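Local coordinates for SsfS6 (Streptomyces sp. SF2575, PDB 4FZR), which is a GT-B-fold protein of the erythromycin biosynthesis protein CIII-like family, built of two Rossmann-like domains, at residues Leu317-Pro327 and Leu339-Val348. Numbering follows the deposited sequence.
Sequences LSEGVPQVSVP and LHAAGAGVEV
Val346 and Val348 clasp Gln323 and Ser325 through backbone hydrogen bonds that pair strands 323-325 and 345-347 in parallel, their axes 4.6 Å apart. Val346 N donates to Gln323 O, Ser325 N in turn donates to Val346 O, and Val348 N closes the series on Ser325 O at 2.7 Å. This last bond is almost straight, with an N-H...O angle of 169°. At the start of the pair the hydrogen bond from Gln323 N to Ala344 O is weak, though the same carbonyl also receives the CA-H of Pro322.

On the face carrying Gln323, the two methyls of Leu339 press against the amide end of the glutamine, the two side chains crossing at about a right angle; Leu339 CD2 lies 3.4 Å from Gln323 OE1. Leu339 reaches across from helix 333-341 because its CG is turned opposite the backbone N (chi1 -175°), and its CD1 also meets Leu317 CD2 at 3.8 Å. Beyond them, His306 NE2 hydrogen-bonds to Gln323 OE1, while a weak hydrogen bond ties Gln323 NE2 to Thr313 O, so both polar atoms of this buried amide have partners. Further along, the ring of Pro327 lies across the chain of Glu347, with Pro327 CG 3.9 Å from Glu347 CG.

The face of Val324 and Val346 turns instead to helix 358-367, where both valines rest on Ala361; Val324 CG1 also meets Val348 CG1, 4.1 Å away. Val348 CG2 packs obliquely against Val326 CB. Gly320 and Gly343, each with positive phi, end the preceding helices in Schellman motifs and turn the chain into the strands. Strand 323-325, helix 333-341 and strand 345-347 thus form a beta-alpha-beta crossover at one margin of the parallel sheet in the C-terminal Rossmann-like domain of a GT-B fold.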
ATOM      1  N   LEU A 317     -11.174  -5.684  17.616  1.00 17.68           N
ATOM      2  CA  LEU A 317     -12.337  -6.501  17.289  1.00 21.85           C
ATOM      3  C   LEU A 317     -12.007  -7.528  16.209  1.00 23.32           C
ATOM      4  O   LEU A 317     -12.297  -8.714  16.369  1.00 21.16           O
ATOM      5  CB  LEU A 317     -13.513  -5.623  16.836  1.00 17.89           C
ATOM      6  CG  LEU A 317     -14.420  -5.020  17.914  1.00 27.50           C
ATOM      7  CD1 LEU A 317     -15.601  -4.304  17.273  1.00 27.78           C
ATOM      8  CD2 LEU A 317     -14.905  -6.093  18.875  1.00 19.98           C
ATOM      9  N   SER A 318     -11.396  -7.080  15.115  1.00 23.15           N
ATOM     10  CA  SER A 318     -11.142  -7.963  13.980  1.00 23.58           C
ATOM     11  C   SER A 318     -10.103  -9.033  14.308  1.00 16.56           C
ATOM     12  O   SER A 318     -10.044 -10.077  13.660  1.00 19.97           O
ATOM     13  CB  SER A 318     -10.716  -7.155  12.748  1.00 25.77           C
ATOM     14  OG  SER A 318      -9.308  -7.006  12.654  1.00 28.30           O
ATOM     15  N   GLU A 319      -9.288  -8.767  15.323  1.00 18.42           N
ATOM     16  CA  GLU A 319      -8.288  -9.730  15.768  1.00 27.70           C
ATOM     17  C   GLU A 319      -8.742 -10.518  17.002  1.00 30.16           C
ATOM     18  O   GLU A 319      -7.993 -11.342  17.528  1.00 35.70           O
ATOM     19  CB  GLU A 319      -6.954  -9.023  16.039  1.00 37.85           C
ATOM     20  CG  GLU A 319      -6.112  -8.811  14.785  1.00 40.36           C
ATOM     21  CD  GLU A 319      -5.654 -10.117  14.166  1.00 48.88           C
ATOM     22  OE1 GLU A 319      -5.674 -11.150  14.870  1.00 60.00           O
ATOM     23  OE2 GLU A 319      -5.276 -10.113  12.975  1.00 56.43           O
ATOM     24  N   GLY A 320      -9.970 -10.272  17.455  1.00 25.00           N
ATOM     25  CA  GLY A 320     -10.548 -11.029  18.551  1.00 27.15           C
ATOM     26  C   GLY A 320      -9.788 -10.880  19.856  1.00 26.54           C
ATOM     27  O   GLY A 320      -9.557 -11.861  20.565  1.00 25.06           O
ATOM     28  N   VAL A 321      -9.407  -9.648  20.175  1.00 23.18           N
ATOM     29  CA  VAL A 321      -8.679  -9.362  21.408  1.00 25.00           C
ATOM     30  C   VAL A 321      -9.507  -8.423  22.292  1.00 34.07           C
ATOM     31  O   VAL A 321      -9.857  -7.318  21.864  1.00 24.93           O
ATOM     32  CB  VAL A 321      -7.298  -8.727  21.113  1.00 27.30           C
ATOM     33  CG1 VAL A 321      -6.561  -8.419  22.411  1.00 30.88           C
ATOM     34  CG2 VAL A 321      -6.463  -9.651  20.231  1.00 29.58           C
ATOM     35  N   PRO A 322      -9.832  -8.864  23.525  1.00 21.41           N
ATOM     36  CA  PRO A 322     -10.631  -8.033  24.440  1.00 35.13           C
ATOM     37  C   PRO A 322      -9.963  -6.693  24.744  1.00 30.57           C
ATOM     38  O   PRO A 322      -8.735  -6.623  24.828  1.00 28.22           O
ATOM     39  CB  PRO A 322     -10.744  -8.895  25.708  1.00 29.82           C
ATOM     40  CG  PRO A 322      -9.662  -9.913  25.594  1.00 27.45           C
ATOM     41  CD  PRO A 322      -9.469 -10.157  24.131  1.00 24.00           C
ATOM     42  N   GLN A 323     -10.769  -5.648  24.906  1.00 24.48           N
ATOM     43  CA  GLN A 323     -10.245  -4.294  25.015  1.00 26.50           C
ATOM     44  C   GLN A 323     -10.692  -3.594  26.288  1.00 33.80           C
ATOM     45  O   GLN A 323     -11.828  -3.762  26.736  1.00 30.42           O
ATOM     46  CB  GLN A 323     -10.713  -3.448  23.826  1.00 27.12           C
ATOM     47  CG  GLN A 323     -11.114  -4.243  22.594  1.00 32.98           C
ATOM     48  CD  GLN A 323     -11.621  -3.355  21.472  1.00 31.22           C
ATOM     49  OE1 GLN A 323     -11.366  -2.151  21.455  1.00 23.19           O
ATOM     50  NE2 GLN A 323     -12.351  -3.945  20.534  1.00 33.29           N
ATOM     51  N   VAL A 324      -9.792  -2.802  26.861  1.00 29.99           N
ATOM     52  CA  VAL A 324     -10.180  -1.829  27.866  1.00 32.86           C
ATOM     53  C   VAL A 324     -10.104  -0.462  27.203  1.00 36.79           C
ATOM     54  O   VAL A 324      -9.022   0.028  26.877  1.00 30.51           O
ATOM     55  CB  VAL A 324      -9.281  -1.865  29.113  1.00 35.27           C
ATOM     56  CG1 VAL A 324      -9.771  -0.844  30.135  1.00 32.90           C
ATOM     57  CG2 VAL A 324      -9.246  -3.272  29.715  1.00 26.08           C
ATOM     58  N   SER A 325     -11.267   0.137  26.982  1.00 37.31           N
ATOM     59  CA  SER A 325     -11.347   1.431  26.326  1.00 38.90           C
ATOM     60  C   SER A 325     -11.549   2.551  27.340  1.00 51.14           C
ATOM     61  O   SER A 325     -12.488   2.509  28.137  1.00 45.03           O
ATOM     62  CB  SER A 325     -12.497   1.426  25.317  1.00 33.58           C
ATOM     63  OG  SER A 325     -12.680   2.705  24.736  1.00 45.41           O
ATOM     64  N   VAL A 326     -10.661   3.542  27.311  1.00 47.80           N
ATOM     65  CA  VAL A 326     -10.831   4.747  28.118  1.00 45.89           C
ATOM     66  C   VAL A 326     -11.066   5.937  27.185  1.00 48.47           C
ATOM     67  O   VAL A 326     -10.155   6.721  26.911  1.00 41.11           O
ATOM     68  CB  VAL A 326      -9.632   4.991  29.071  1.00 38.53           C
ATOM     69  CG1 VAL A 326      -8.303   5.043  28.315  1.00 46.86           C
ATOM     70  CG2 VAL A 326      -9.852   6.256  29.897  1.00 46.43           C
ATOM     71  N   PRO A 327     -12.308   6.074  26.694  1.00 52.76           N
ATOM     72  CA  PRO A 327     -12.654   7.025  25.632  1.00 57.96           C
ATOM     73  C   PRO A 327     -12.381   8.479  26.007  1.00 66.97           C
ATOM     74  O   PRO A 327     -12.478   8.848  27.178  1.00 69.33           O
ATOM     75  CB  PRO A 327     -14.159   6.795  25.430  1.00 52.64           C
ATOM     76  CG  PRO A 327     -14.437   5.461  26.040  1.00 61.40           C
ATOM     77  CD  PRO A 327     -13.495   5.353  27.182  1.00 56.98           C
ATOM     78  N   LEU A 339     -19.424  -1.583  22.283  1.00 29.81           N
ATOM     79  CA  LEU A 339     -18.395  -2.548  22.646  1.00 35.59           C
ATOM     80  C   LEU A 339     -18.652  -3.151  24.023  1.00 36.56           C
ATOM     81  O   LEU A 339     -18.533  -4.363  24.212  1.00 35.60           O
ATOM     82  CB  LEU A 339     -17.018  -1.879  22.615  1.00 41.91           C
ATOM     83  CG  LEU A 339     -15.810  -2.784  22.864  1.00 43.71           C
ATOM     84  CD1 LEU A 339     -15.804  -3.966  21.904  1.00 30.36           C
ATOM     85  CD2 LEU A 339     -14.525  -1.980  22.742  1.00 51.99           C
ATOM     86  N   HIS A 340     -19.008  -2.300  24.979  1.00 45.36           N
ATOM     87  CA  HIS A 340     -19.249  -2.735  26.349  1.00 35.55           C
ATOM     88  C   HIS A 340     -20.436  -3.690  26.436  1.00 41.90           C
ATOM     89  O   HIS A 340     -20.384  -4.703  27.137  1.00 44.08           O
ATOM     90  CB  HIS A 340     -19.507  -1.526  27.244  1.00 39.62           C
ATOM     91  CG  HIS A 340     -19.573  -1.862  28.700  1.00 52.75           C
ATOM     92  ND1 HIS A 340     -18.465  -2.258  29.417  1.00 54.22           N
ATOM     93  CD2 HIS A 340     -20.610  -1.879  29.571  1.00 44.00           C
ATOM     94  CE1 HIS A 340     -18.813  -2.495  30.669  1.00 44.78           C
ATOM     95  NE2 HIS A 340     -20.109  -2.271  30.789  1.00 56.12           N
ATOM     96  N   ALA A 341     -21.505  -3.354  25.719  1.00 35.82           N
ATOM     97  CA  ALA A 341     -22.731  -4.148  25.728  1.00 33.46           C
ATOM     98  C   ALA A 341     -22.515  -5.532  25.117  1.00 39.42           C
ATOM     99  O   ALA A 341     -23.155  -6.503  25.522  1.00 46.34           O
ATOM    100  CB  ALA A 341     -23.846  -3.408  24.983  1.00 22.51           C
ATOM    101  N   ALA A 342     -21.608  -5.617  24.148  1.00 41.11           N
ATOM    102  CA  ALA A 342     -21.327  -6.873  23.459  1.00 31.94           C
ATOM    103  C   ALA A 342     -20.445  -7.800  24.297  1.00 29.92           C
ATOM    104  O   ALA A 342     -20.236  -8.960  23.940  1.00 36.79           O
ATOM    105  CB  ALA A 342     -20.674  -6.594  22.111  1.00 31.61           C
ATOM    106  N   GLY A 343     -19.925  -7.285  25.405  1.00 26.58           N
ATOM    107  CA  GLY A 343     -19.114  -8.079  26.312  1.00 32.25           C
ATOM    108  C   GLY A 343     -17.719  -8.354  25.785  1.00 32.82           C
ATOM    109  O   GLY A 343     -17.019  -9.230  26.293  1.00 35.78           O
ATOM    110  N   ALA A 344     -17.306  -7.600  24.770  1.00 32.82           N
ATOM    111  CA  ALA A 344     -16.005  -7.816  24.147  1.00 35.32           C
ATOM    112  C   ALA A 344     -14.916  -6.981  24.813  1.00 29.63           C
ATOM    113  O   ALA A 344     -13.732  -7.165  24.541  1.00 34.75           O
ATOM    114  CB  ALA A 344     -16.073  -7.513  22.658  1.00 30.92           C
ATOM    115  N   GLY A 345     -15.313  -6.066  25.689  1.00 32.24           N
ATOM    116  CA  GLY A 345     -14.353  -5.232  26.386  1.00 26.70           C
ATOM    117  C   GLY A 345     -15.021  -4.369  27.433  1.00 39.15           C
ATOM    118  O   GLY A 345     -16.243  -4.408  27.591  1.00 40.17           O
ATOM    119  N   VAL A 346     -14.226  -3.586  28.153  1.00 35.02           N
ATOM    120  CA  VAL A 346     -14.776  -2.702  29.170  1.00 40.65           C
ATOM    121  C   VAL A 346     -14.551  -1.232  28.822  1.00 38.09           C
ATOM    122  O   VAL A 346     -13.438  -0.820  28.499  1.00 36.20           O
ATOM    123  CB  VAL A 346     -14.193  -2.992  30.567  1.00 37.44           C
ATOM    124  CG1 VAL A 346     -14.726  -1.985  31.577  1.00 30.76           C
ATOM    125  CG2 VAL A 346     -14.539  -4.408  31.001  1.00 31.21           C
ATOM    126  N   GLU A 347     -15.624  -0.452  28.890  1.00 41.05           N
ATOM    127  CA  GLU A 347     -15.541   0.989  28.724  1.00 40.25           C
ATOM    128  C   GLU A 347     -15.332   1.633  30.085  1.00 52.85           C
ATOM    129  O   GLU A 347     -16.182   1.511  30.970  1.00 51.00           O
ATOM    130  CB  GLU A 347     -16.831   1.524  28.101  1.00 42.91           C
ATOM    131  CG  GLU A 347     -16.855   3.038  27.913  1.00 54.20           C
ATOM    132  CD  GLU A 347     -18.265   3.597  27.845  1.00 63.58           C
ATOM    133  OE1 GLU A 347     -18.453   4.668  27.232  1.00 64.34           O
ATOM    134  OE2 GLU A 347     -19.184   2.970  28.413  1.00 64.98           O
ATOM    135  N   VAL A 348     -14.202   2.310  30.257  1.00 49.21           N
ATOM    136  CA  VAL A 348     -13.962   3.072  31.479  1.00 55.40           C
ATOM    137  C   VAL A 348     -14.126   4.565  31.167  1.00 56.77           C
ATOM    138  O   VAL A 348     -13.274   5.169  30.515  1.00 56.04           O
ATOM    139  CB  VAL A 348     -12.582   2.739  32.114  1.00 54.02           C
ATOM    140  CG1 VAL A 348     -12.474   1.241  32.370  1.00 43.97           C
ATOM    141  CG2 VAL A 348     -11.427   3.193  31.241  1.00 53.35           C
TER